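Local atomic coordinates of mannan endo-1,4-beta-mannosidase (Mytilus edulis, PDB entry 2C0H), a protein that hydrolyses internal beta-1,4-mannosidic linkages of mannans, galactomannans and glucomannans, acting as a monomeric glycoside hydrolase of family 5. Residues 140-143 with 144-147; 333-336 with 337-340; 87-90 with 91-95. The protein carries 3 engineered substitutions. One frame throughout, in Å; residues are numbered along the deposited sequence.

In the fold
From the N terminus come contact 3, contact 1 and contact 2, in series, none nested or crossing; none closes a loop, since in each the two segments follow one another directly. All lie on outer helices of the TIM barrel. Contact 3 (87-95) covers the start of helix 89-102 and the residues before it; contact 1 (140-147) joins successive turns of helix 131-149, ahead of strand 155-162. These two helices pack together: M145 SD stands 3.7 Å from M93 SD, and L89 also touches M145. Contact 2 (333-340) joins successive turns of helix 330-339, beside helix 305-314 and strand 17-25, on the opposite side of the chain's centre from contact 1, their centres about 35 Å apart.

Contact 1 (140-143 with 144-147); sequences HALK and PMAN
A141 O receives M145 N at 3.1 Å, the first of three backbone bonds that carry helix 131-149 past P144. A146 N reaches L142 O at 3.0 Å, and N147 N meets K143 O at 2.9 Å. P144 has no N-H to give, so the H140 carbonyl receives no amide bond from it; the proline ring comes up there instead, CG lying 3.8 Å from H140 O. The helix is kinked at this point, and a wider pi-type turn covers 140-142.

The apolar contact joins L142 and M145, whose chains cross obliquely. With chi1 at -177°, L142 swings its branch to the side of its own carbonyl, where M145, bent at chi3, brings its methyl CE to within 4.1 Å of L142 CD1. Beyond this pair, L142 packs on Q208 and I212 of helix 198-215, while M145 faces helix 89-102. Among polar ends, K143 extends its chain to a salt bridge between NZ and E214, and N147 OD1 bonds K150.

Chemically, the proline costs one amide bond but not the helix, an outer helix of the (beta/alpha)8 barrel, which goes on through three sound bonds, packed between helices 89-102 and 198-215.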
ATOM      1  N   HIS A 140      -9.901   9.975  16.308  1.00 15.70           N
ATOM      2  CA  HIS A 140     -10.435   8.915  17.152  1.00 16.08           C
ATOM      3  C   HIS A 140      -9.958   7.494  16.834  1.00 15.59           C
ATOM      4  O   HIS A 140     -10.151   6.590  17.638  1.00 16.17           O
ATOM      5  CB  HIS A 140     -11.967   8.968  17.137  1.00 16.58           C
ATOM      6  CG  HIS A 140     -12.520  10.214  17.742  1.00 19.08           C
ATOM      7  ND1 HIS A 140     -12.308  10.552  19.063  1.00 24.09           N
ATOM      8  CD2 HIS A 140     -13.253  11.216  17.208  1.00 22.97           C
ATOM      9  CE1 HIS A 140     -12.893  11.712  19.313  1.00 24.02           C
ATOM     10  NE2 HIS A 140     -13.465  12.139  18.202  1.00 23.40           N
ATOM     11  N   ALA A 141      -9.340   7.304  15.676  1.00 14.86           N
ATOM     12  CA  ALA A 141      -8.894   5.973  15.245  1.00 14.62           C
ATOM     13  C   ALA A 141      -7.456   5.950  14.729  1.00 14.60           C
ATOM     14  O   ALA A 141      -6.633   5.188  15.241  1.00 15.11           O
ATOM     15  CB  ALA A 141      -9.845   5.413  14.192  1.00 14.11           C
ATOM     16  N   LEU A 142      -7.135   6.764  13.733  1.00 14.05           N
ATOM     17  CA  LEU A 142      -5.833   6.659  13.073  1.00 14.86           C
ATOM     18  C   LEU A 142      -4.685   7.063  14.005  1.00 14.92           C
ATOM     19  O   LEU A 142      -3.723   6.329  14.158  1.00 14.16           O
ATOM     20  CB  LEU A 142      -5.805   7.459  11.774  1.00 14.69           C
ATOM     21  CG  LEU A 142      -4.522   7.373  10.943  1.00 14.87           C
ATOM     22  CD1 LEU A 142      -4.132   5.891  10.705  1.00 15.67           C
ATOM     23  CD2 LEU A 142      -4.673   8.120   9.656  1.00 16.21           C
ATOM     24  N   LYS A 143      -4.786   8.217  14.647  1.00 15.39           N
ATOM     25  CA  LYS A 143      -3.713   8.635  15.547  1.00 16.55           C
ATOM     26  C   LYS A 143      -3.487   7.658  16.722  1.00 16.55           C
ATOM     27  O   LYS A 143      -2.342   7.273  16.988  1.00 15.62           O
ATOM     28  CB  LYS A 143      -3.908  10.090  16.007  1.00 17.06           C
ATOM     29  CG  LYS A 143      -3.563  11.088  14.950  1.00 18.00           C
ATOM     30  CD  LYS A 143      -3.586  12.517  15.477  1.00 18.68           C
ATOM     31  CE  LYS A 143      -3.074  13.477  14.458  1.00 20.82           C
ATOM     32  NZ  LYS A 143      -3.170  14.897  14.954  1.00 23.28           N
ATOM     33  N   PRO A 144      -4.553   7.256  17.444  1.00 16.89           N
ATOM     34  CA  PRO A 144      -4.406   6.250  18.507  1.00 17.40           C
ATOM     35  C   PRO A 144      -3.707   4.964  18.054  1.00 17.58           C
ATOM     36  O   PRO A 144      -2.843   4.450  18.759  1.00 16.87           O
ATOM     37  CB  PRO A 144      -5.857   5.985  18.933  1.00 18.18           C
ATOM     38  CG  PRO A 144      -6.550   7.260  18.639  1.00 17.25           C
ATOM     39  CD  PRO A 144      -5.925   7.793  17.392  1.00 17.38           C
ATOM     40  N   MET A 145      -4.063   4.481  16.868  1.00 17.72           N
ATOM     41  CA  MET A 145      -3.498   3.260  16.333  1.00 18.21           C
ATOM     42  C   MET A 145      -2.013   3.429  16.004  1.00 17.55           C
ATOM     43  O   MET A 145      -1.178   2.614  16.418  1.00 17.15           O
ATOM     44  CB  MET A 145      -4.277   2.856  15.086  1.00 19.00           C
ATOM     45  CG  MET A 145      -4.018   1.496  14.573  1.00 19.93           C
ATOM     46  SD  MET A 145      -5.412   1.042  13.496  1.00 23.30           S
ATOM     47  CE  MET A 145      -5.485   2.448  12.386  1.00 23.46           C
ATOM     48  N   ALA A 146      -1.684   4.495  15.283  1.00 16.60           N
ATOM     49  CA  ALA A 146      -0.307   4.728  14.853  1.00 16.69           C
ATOM     50  C   ALA A 146       0.592   5.006  16.054  1.00 16.97           C
ATOM     51  O   ALA A 146       1.736   4.568  16.097  1.00 17.07           O
ATOM     52  CB  ALA A 146      -0.241   5.852  13.865  1.00 16.68           C
ATOM     53  N   ASN A 147       0.069   5.715  17.047  1.00 16.95           N
ATOM     54  CA  ASN A 147       0.868   6.004  18.237  1.00 17.23           C
ATOM     55  C   ASN A 147       1.144   4.747  19.078  1.00 17.30           C
ATOM     56  O   ASN A 147       2.254   4.537  19.575  1.00 18.13           O
ATOM     57  CB  ASN A 147       0.151   7.061  19.081  1.00 17.64           C
ATOM     58  CG  ASN A 147       1.058   7.698  20.102  1.00 19.45           C
ATOM     59  OD1 ASN A 147       2.115   8.234  19.761  1.00 24.11           O
ATOM     60  ND2 ASN A 147       0.658   7.639  21.357  1.00 25.46           N
TER

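Contact 2 (333-336 with 337-340); sequences QLRG and MQHL. Unlike the reference sequence in segment 337-340: M337 (reference Ile).
The carboxamide of Q338 lies beside R335: NE2 is 4.3 Å from R335 CG and is joined to R335 O by a water, which accepts from Q338 NE2 at 3.1 Å and donates to R335 O. The guanidinium of R335 reaches E306 through NE in a salt bridge, NH1 bonding N332 and NH2 Q297. The amide of Q333 is held by T322 at OE1 and by the carbonyls of S324 and S329 at NE2, which fixes this side chain about 6 Å from that of W323, a residue that probably binds substrate. H339 touches G336 O through CB, and its imidazole NE2 makes a weak hydrogen bond to E310.

The backbone of helix 330-339 is regular at first. M337 N gives a bond to Q333 O at 3.0 Å, and Q338 N one of the same length to L334 O. At H339 the N-H is shared between a weak four-residue bond to R335 O and a three-residue one to G336 O at 3.2 Å, reached from above the carbonyl plane; L340 N bonds M337 O.

The apolar contact is L334 CD2 to M337 CE, 4.0 Å, made by two chains that slant across each other. M337, a methionine where the reference sequence has isoleucine, carries CG anti to the carbonyl carbon (chi1 -75°) and rests against S22, A24 and F309.

M337 and L340 thus turn toward strand 17-25 and helix 305-314, while L334 meets H57 of a loop and the polar side chains reach for partners on neighbouring elements or bind water.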
ATOM      1  N   GLN A 333       4.509 -17.963  -6.160  1.00 13.91           N
ATOM      2  CA  GLN A 333       4.931 -16.770  -5.439  1.00 13.53           C
ATOM      3  C   GLN A 333       6.133 -17.029  -4.555  1.00 13.21           C
ATOM      4  O   GLN A 333       7.099 -16.233  -4.538  1.00 13.69           O
ATOM      5  CB  GLN A 333       3.757 -16.221  -4.618  1.00 12.46           C
ATOM      6  CG  GLN A 333       2.569 -15.726  -5.454  1.00 13.08           C
ATOM      7  CD  GLN A 333       1.358 -15.419  -4.603  1.00 14.19           C
ATOM      8  OE1 GLN A 333       1.366 -14.461  -3.820  1.00 14.59           O
ATOM      9  NE2 GLN A 333       0.301 -16.213  -4.747  1.00 13.55           N
ATOM     10  N   LEU A 334       6.094 -18.135  -3.809  1.00 12.68           N
ATOM     11  CA  LEU A 334       7.204 -18.553  -2.951  1.00 13.25           C
ATOM     12  C   LEU A 334       8.473 -18.855  -3.768  1.00 13.22           C
ATOM     13  O   LEU A 334       9.569 -18.525  -3.358  1.00 13.70           O
ATOM     14  CB  LEU A 334       6.804 -19.772  -2.121  1.00 13.50           C
ATOM     15  CG  LEU A 334       5.724 -19.567  -1.053  1.00 13.74           C
ATOM     16  CD1 LEU A 334       5.345 -20.898  -0.404  1.00 15.66           C
ATOM     17  CD2 LEU A 334       6.164 -18.562  -0.004  1.00 15.39           C
ATOM     18  N   ARG A 335       8.322 -19.467  -4.937  1.00 14.76           N
ATOM     19  CA  ARG A 335       9.478 -19.736  -5.797  1.00 15.18           C
ATOM     20  C   ARG A 335      10.118 -18.416  -6.266  1.00 15.25           C
ATOM     21  O   ARG A 335      11.332 -18.302  -6.359  1.00 15.85           O
ATOM     22  CB  ARG A 335       9.048 -20.591  -6.999  1.00 15.78           C
ATOM     23  CG  ARG A 335      10.142 -21.443  -7.627  1.00 16.75           C
ATOM     24  CD  ARG A 335       9.591 -22.197  -8.830  1.00 16.87           C
ATOM     25  NE  ARG A 335       9.278 -21.260  -9.905  1.00 18.06           N
ATOM     26  CZ  ARG A 335       8.064 -20.965 -10.365  1.00 19.10           C
ATOM     27  NH1 ARG A 335       6.990 -21.619  -9.949  1.00 20.39           N
ATOM     28  NH2 ARG A 335       7.938 -20.053 -11.323  1.00 20.16           N
ATOM     29  N   GLY A 336       9.300 -17.405  -6.538  1.00 14.85           N
ATOM     30  CA  GLY A 336       9.808 -16.089  -6.902  1.00 15.65           C
ATOM     31  C   GLY A 336      10.599 -15.463  -5.774  1.00 15.39           C
ATOM     32  O   GLY A 336      11.717 -14.988  -5.994  1.00 15.58           O
ATOM     33  N   MET A 337      10.030 -15.443  -4.566  1.00 16.18           N
ATOM     34  CA  MET A 337      10.711 -14.899  -3.372  1.00 16.54           C
ATOM     35  C   MET A 337      12.043 -15.581  -3.130  1.00 16.40           C
ATOM     36  O   MET A 337      13.042 -14.948  -2.827  1.00 15.75           O
ATOM     37  CB  MET A 337       9.885 -15.112  -2.102  1.00 18.02           C
ATOM     38  CG  MET A 337       8.725 -14.244  -1.929  1.00 20.18           C
ATOM     39  SD  MET A 337       7.855 -14.796  -0.443  1.00 18.75           S
ATOM     40  CE  MET A 337       6.206 -14.711  -1.135  1.00 20.55           C
ATOM     41  N   GLN A 338      12.036 -16.900  -3.244  1.00 15.73           N
ATOM     42  CA  GLN A 338      13.209 -17.714  -2.985  1.00 16.54           C
ATOM     43  C   GLN A 338      14.393 -17.345  -3.879  1.00 16.00           C
ATOM     44  O   GLN A 338      15.563 -17.501  -3.467  1.00 16.20           O
ATOM     45  CB  GLN A 338      12.800 -19.168  -3.193  1.00 16.99           C
ATOM     46  CG  GLN A 338      13.769 -20.195  -2.722  1.00 19.33           C
ATOM     47  CD  GLN A 338      13.213 -21.581  -2.963  1.00 19.82           C
ATOM     48  OE1 GLN A 338      13.167 -22.413  -2.055  1.00 24.90           O
ATOM     49  NE2 GLN A 338      12.747 -21.821  -4.184  1.00 25.01           N
ATOM     50  N   HIS A 339      14.094 -16.862  -5.087  1.00 15.41           N
ATOM     51  CA  HIS A 339      15.124 -16.454  -6.053  1.00 15.66           C
ATOM     52  C   HIS A 339      15.990 -15.332  -5.501  1.00 15.71           C
ATOM     53  O   HIS A 339      17.175 -15.260  -5.792  1.00 16.36           O
ATOM     54  CB  HIS A 339      14.516 -16.025  -7.400  1.00 16.18           C
ATOM     55  CG  HIS A 339      15.543 -15.775  -8.455  1.00 15.96           C
ATOM     56  ND1 HIS A 339      16.360 -16.773  -8.940  1.00 16.83           N
ATOM     57  CD2 HIS A 339      15.918 -14.638  -9.090  1.00 16.85           C
ATOM     58  CE1 HIS A 339      17.184 -16.266  -9.838  1.00 17.92           C
ATOM     59  NE2 HIS A 339      16.937 -14.973  -9.951  1.00 18.82           N
ATOM     60  N   LEU A 340      15.417 -14.470  -4.673  1.00 15.57           N
ATOM     61  CA  LEU A 340      16.189 -13.365  -4.105  1.00 16.39           C
ATOM     62  C   LEU A 340      16.793 -13.639  -2.723  1.00 17.33           C
ATOM     63  O   LEU A 340      17.522 -12.786  -2.197  1.00 17.51           O
ATOM     64  CB  LEU A 340      15.299 -12.114  -4.005  1.00 15.87           C
ATOM     65  CG  LEU A 340      14.686 -11.574  -5.295  1.00 15.14           C
ATOM     66  CD1 LEU A 340      13.971 -10.256  -4.984  1.00 15.74           C
ATOM     67  CD2 LEU A 340      15.710 -11.368  -6.392  1.00 14.78           C
TER
HETATM   68  O   HOH W   1      13.602 -19.962  -6.479  0.50 13.73           O

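Contact 3 (87-90 with 91-95); sequences NTLI and SDMRA
T88 O accepts the amide of D92 at 2.9 Å, and from here the chain runs as regular helix: M93 N bonds L89 O, and R94 N bonds I90 O at 2.8 Å. T88 stands at the N-cap position but does not cap through its side chain; OG1 bonds the backbone N of N38 instead. Water links N87 O and S91 N, in place of a direct bond: it donates to N87 O at 2.8 Å and accepts from S91 N at 3.0 Å.

L89 and M93 run alongside each other, one turn apart, with L89 CD1 3.8 Å from M93 SD. L89 CG is anti to the backbone N (chi1 178°), which carries its branch along the helix to the thioether. F35 meets both residues from a loop. This is outer-layer packing in a TIM barrel, between the helices that precede strands 106-113 and 155-162. An alanine at M93 is likely to open a gap between the two helices, leaving L89 CD1 and M145 SD without the sulfur they pack on.

I90 and R94 are likewise neighbours along the helix, and I90 CG2 comes 3.9 Å from R94 NH2. The guanidinium is held by E152, in a salt bridge at NH1, and by A148 O at NH2. D92 sets CB 3.2 Å from T88 O and sends OD2 to the amides of G36 and Y40, tying the first turn of the helix to the loop at G36 and the start of helix 40-56.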
ATOM      1  N   ASN A  87     -12.038  -2.410  21.699  1.00 21.33           N
ATOM      2  CA  ASN A  87     -10.984  -2.593  22.701  1.00 21.19           C
ATOM      3  C   ASN A  87      -9.996  -3.739  22.467  1.00 20.46           C
ATOM      4  O   ASN A  87      -9.062  -3.907  23.250  1.00 20.91           O
ATOM      5  CB  ASN A  87     -11.563  -2.670  24.125  1.00 22.40           C
ATOM      6  CG  ASN A  87     -12.510  -3.830  24.328  1.00 24.49           C
ATOM      7  OD1 ASN A  87     -12.444  -4.844  23.627  1.00 29.31           O
ATOM      8  ND2 ASN A  87     -13.404  -3.692  25.313  1.00 29.72           N
ATOM      9  N   THR A  88     -10.184  -4.513  21.403  1.00 19.47           N
ATOM     10  CA  THR A  88      -9.177  -5.503  21.026  1.00 19.26           C
ATOM     11  C   THR A  88      -8.521  -5.225  19.672  1.00 18.04           C
ATOM     12  O   THR A  88      -7.707  -6.034  19.218  1.00 17.69           O
ATOM     13  CB  THR A  88      -9.745  -6.944  21.057  1.00 19.87           C
ATOM     14  OG1 THR A  88     -10.885  -7.022  20.202  1.00 22.19           O
ATOM     15  CG2 THR A  88     -10.141  -7.326  22.468  1.00 21.59           C
ATOM     16  N   LEU A  89      -8.815  -4.095  19.021  1.00 16.64           N
ATOM     17  CA  LEU A  89      -8.160  -3.800  17.731  1.00 16.44           C
ATOM     18  C   LEU A  89      -6.645  -3.701  17.888  1.00 15.84           C
ATOM     19  O   LEU A  89      -5.888  -4.369  17.181  1.00 14.35           O
ATOM     20  CB  LEU A  89      -8.716  -2.525  17.077  1.00 16.20           C
ATOM     21  CG  LEU A  89      -8.061  -2.093  15.751  1.00 15.39           C
ATOM     22  CD1 LEU A  89      -8.108  -3.234  14.710  1.00 14.95           C
ATOM     23  CD2 LEU A  89      -8.683  -0.825  15.169  1.00 17.52           C
ATOM     24  N   ILE A  90      -6.186  -2.839  18.786  1.00 15.94           N
ATOM     25  CA  ILE A  90      -4.751  -2.645  18.954  1.00 16.51           C
ATOM     26  C   ILE A  90      -4.069  -3.928  19.459  1.00 16.09           C
ATOM     27  O   ILE A  90      -3.008  -4.292  18.954  1.00 15.86           O
ATOM     28  CB  ILE A  90      -4.454  -1.415  19.845  1.00 16.86           C
ATOM     29  CG1 ILE A  90      -4.903  -0.160  19.093  1.00 17.86           C
ATOM     30  CG2 ILE A  90      -2.955  -1.323  20.209  1.00 17.01           C
ATOM     31  CD1 ILE A  90      -4.950   1.109  19.911  1.00 18.82           C
ATOM     32  N   SER A  91      -4.666  -4.619  20.429  1.00 15.46           N
ATOM     33  CA  SER A  91      -4.056  -5.838  20.980  1.00 15.96           C
ATOM     34  C   SER A  91      -4.007  -6.973  19.943  1.00 15.81           C
ATOM     35  O   SER A  91      -3.041  -7.725  19.922  1.00 15.42           O
ATOM     36  CB  SER A  91      -4.723  -6.276  22.295  1.00 16.38           C
ATOM     37  OG  SER A  91      -6.117  -6.433  22.169  1.00 18.53           O
ATOM     38  N   ASP A  92      -5.021  -7.060  19.082  1.00 15.21           N
ATOM     39  CA  ASP A  92      -4.999  -7.995  17.923  1.00 15.37           C
ATOM     40  C   ASP A  92      -3.864  -7.645  16.955  1.00 15.21           C
ATOM     41  O   ASP A  92      -3.122  -8.517  16.506  1.00 15.77           O
ATOM     42  CB  ASP A  92      -6.318  -7.965  17.145  1.00 15.39           C
ATOM     43  CG  ASP A  92      -7.402  -8.883  17.719  1.00 16.48           C
ATOM     44  OD1 ASP A  92      -7.236  -9.504  18.785  1.00 18.12           O
ATOM     45  OD2 ASP A  92      -8.445  -8.960  17.047  1.00 18.57           O
ATOM     46  N   MET A  93      -3.729  -6.371  16.602  1.00 14.65           N
ATOM     47  CA  MET A  93      -2.657  -5.950  15.697  1.00 14.43           C
ATOM     48  C   MET A  93      -1.278  -6.227  16.333  1.00 14.26           C
ATOM     49  O   MET A  93      -0.356  -6.669  15.653  1.00 14.57           O
ATOM     50  CB  MET A  93      -2.822  -4.465  15.305  1.00 13.85           C
ATOM     51  CG  MET A  93      -4.049  -4.179  14.413  1.00 13.70           C
ATOM     52  SD  MET A  93      -4.410  -2.419  14.146  1.00 16.03           S
ATOM     53  CE  MET A  93      -3.233  -2.067  12.834  1.00 16.38           C
ATOM     54  N   ARG A  94      -1.140  -5.978  17.635  1.00 14.53           N
ATOM     55  CA  ARG A  94       0.114  -6.206  18.349  1.00 15.38           C
ATOM     56  C   ARG A  94       0.461  -7.689  18.407  1.00 14.83           C
ATOM     57  O   ARG A  94       1.621  -8.036  18.278  1.00 15.63           O
ATOM     58  CB  ARG A  94       0.074  -5.604  19.759  1.00 15.74           C
ATOM     59  CG  ARG A  94       1.433  -5.229  20.278  1.00 17.59           C
ATOM     60  CD  ARG A  94       1.390  -4.771  21.714  1.00 17.63           C
ATOM     61  NE  ARG A  94       0.705  -3.489  21.910  1.00 18.89           N
ATOM     62  CZ  ARG A  94       1.237  -2.296  21.645  1.00 19.52           C
ATOM     63  NH1 ARG A  94       2.451  -2.185  21.113  1.00 21.09           N
ATOM     64  NH2 ARG A  94       0.543  -1.193  21.903  1.00 20.94           N
ATOM     65  N   ALA A  95      -0.536  -8.560  18.580  1.00 14.99           N
ATOM     66  CA  ALA A  95      -0.266 -10.009  18.636  1.00 14.37           C
ATOM     67  C   ALA A  95       0.287 -10.475  17.299  1.00 14.53           C
ATOM     68  O   ALA A  95       1.210 -11.288  17.262  1.00 14.59           O
ATOM     69  CB  ALA A  95      -1.501 -10.789  18.994  1.00 14.86           C
TER
HETATM   70  O   HOH W   2      -6.571  -3.149  22.214  1.00 21.26           O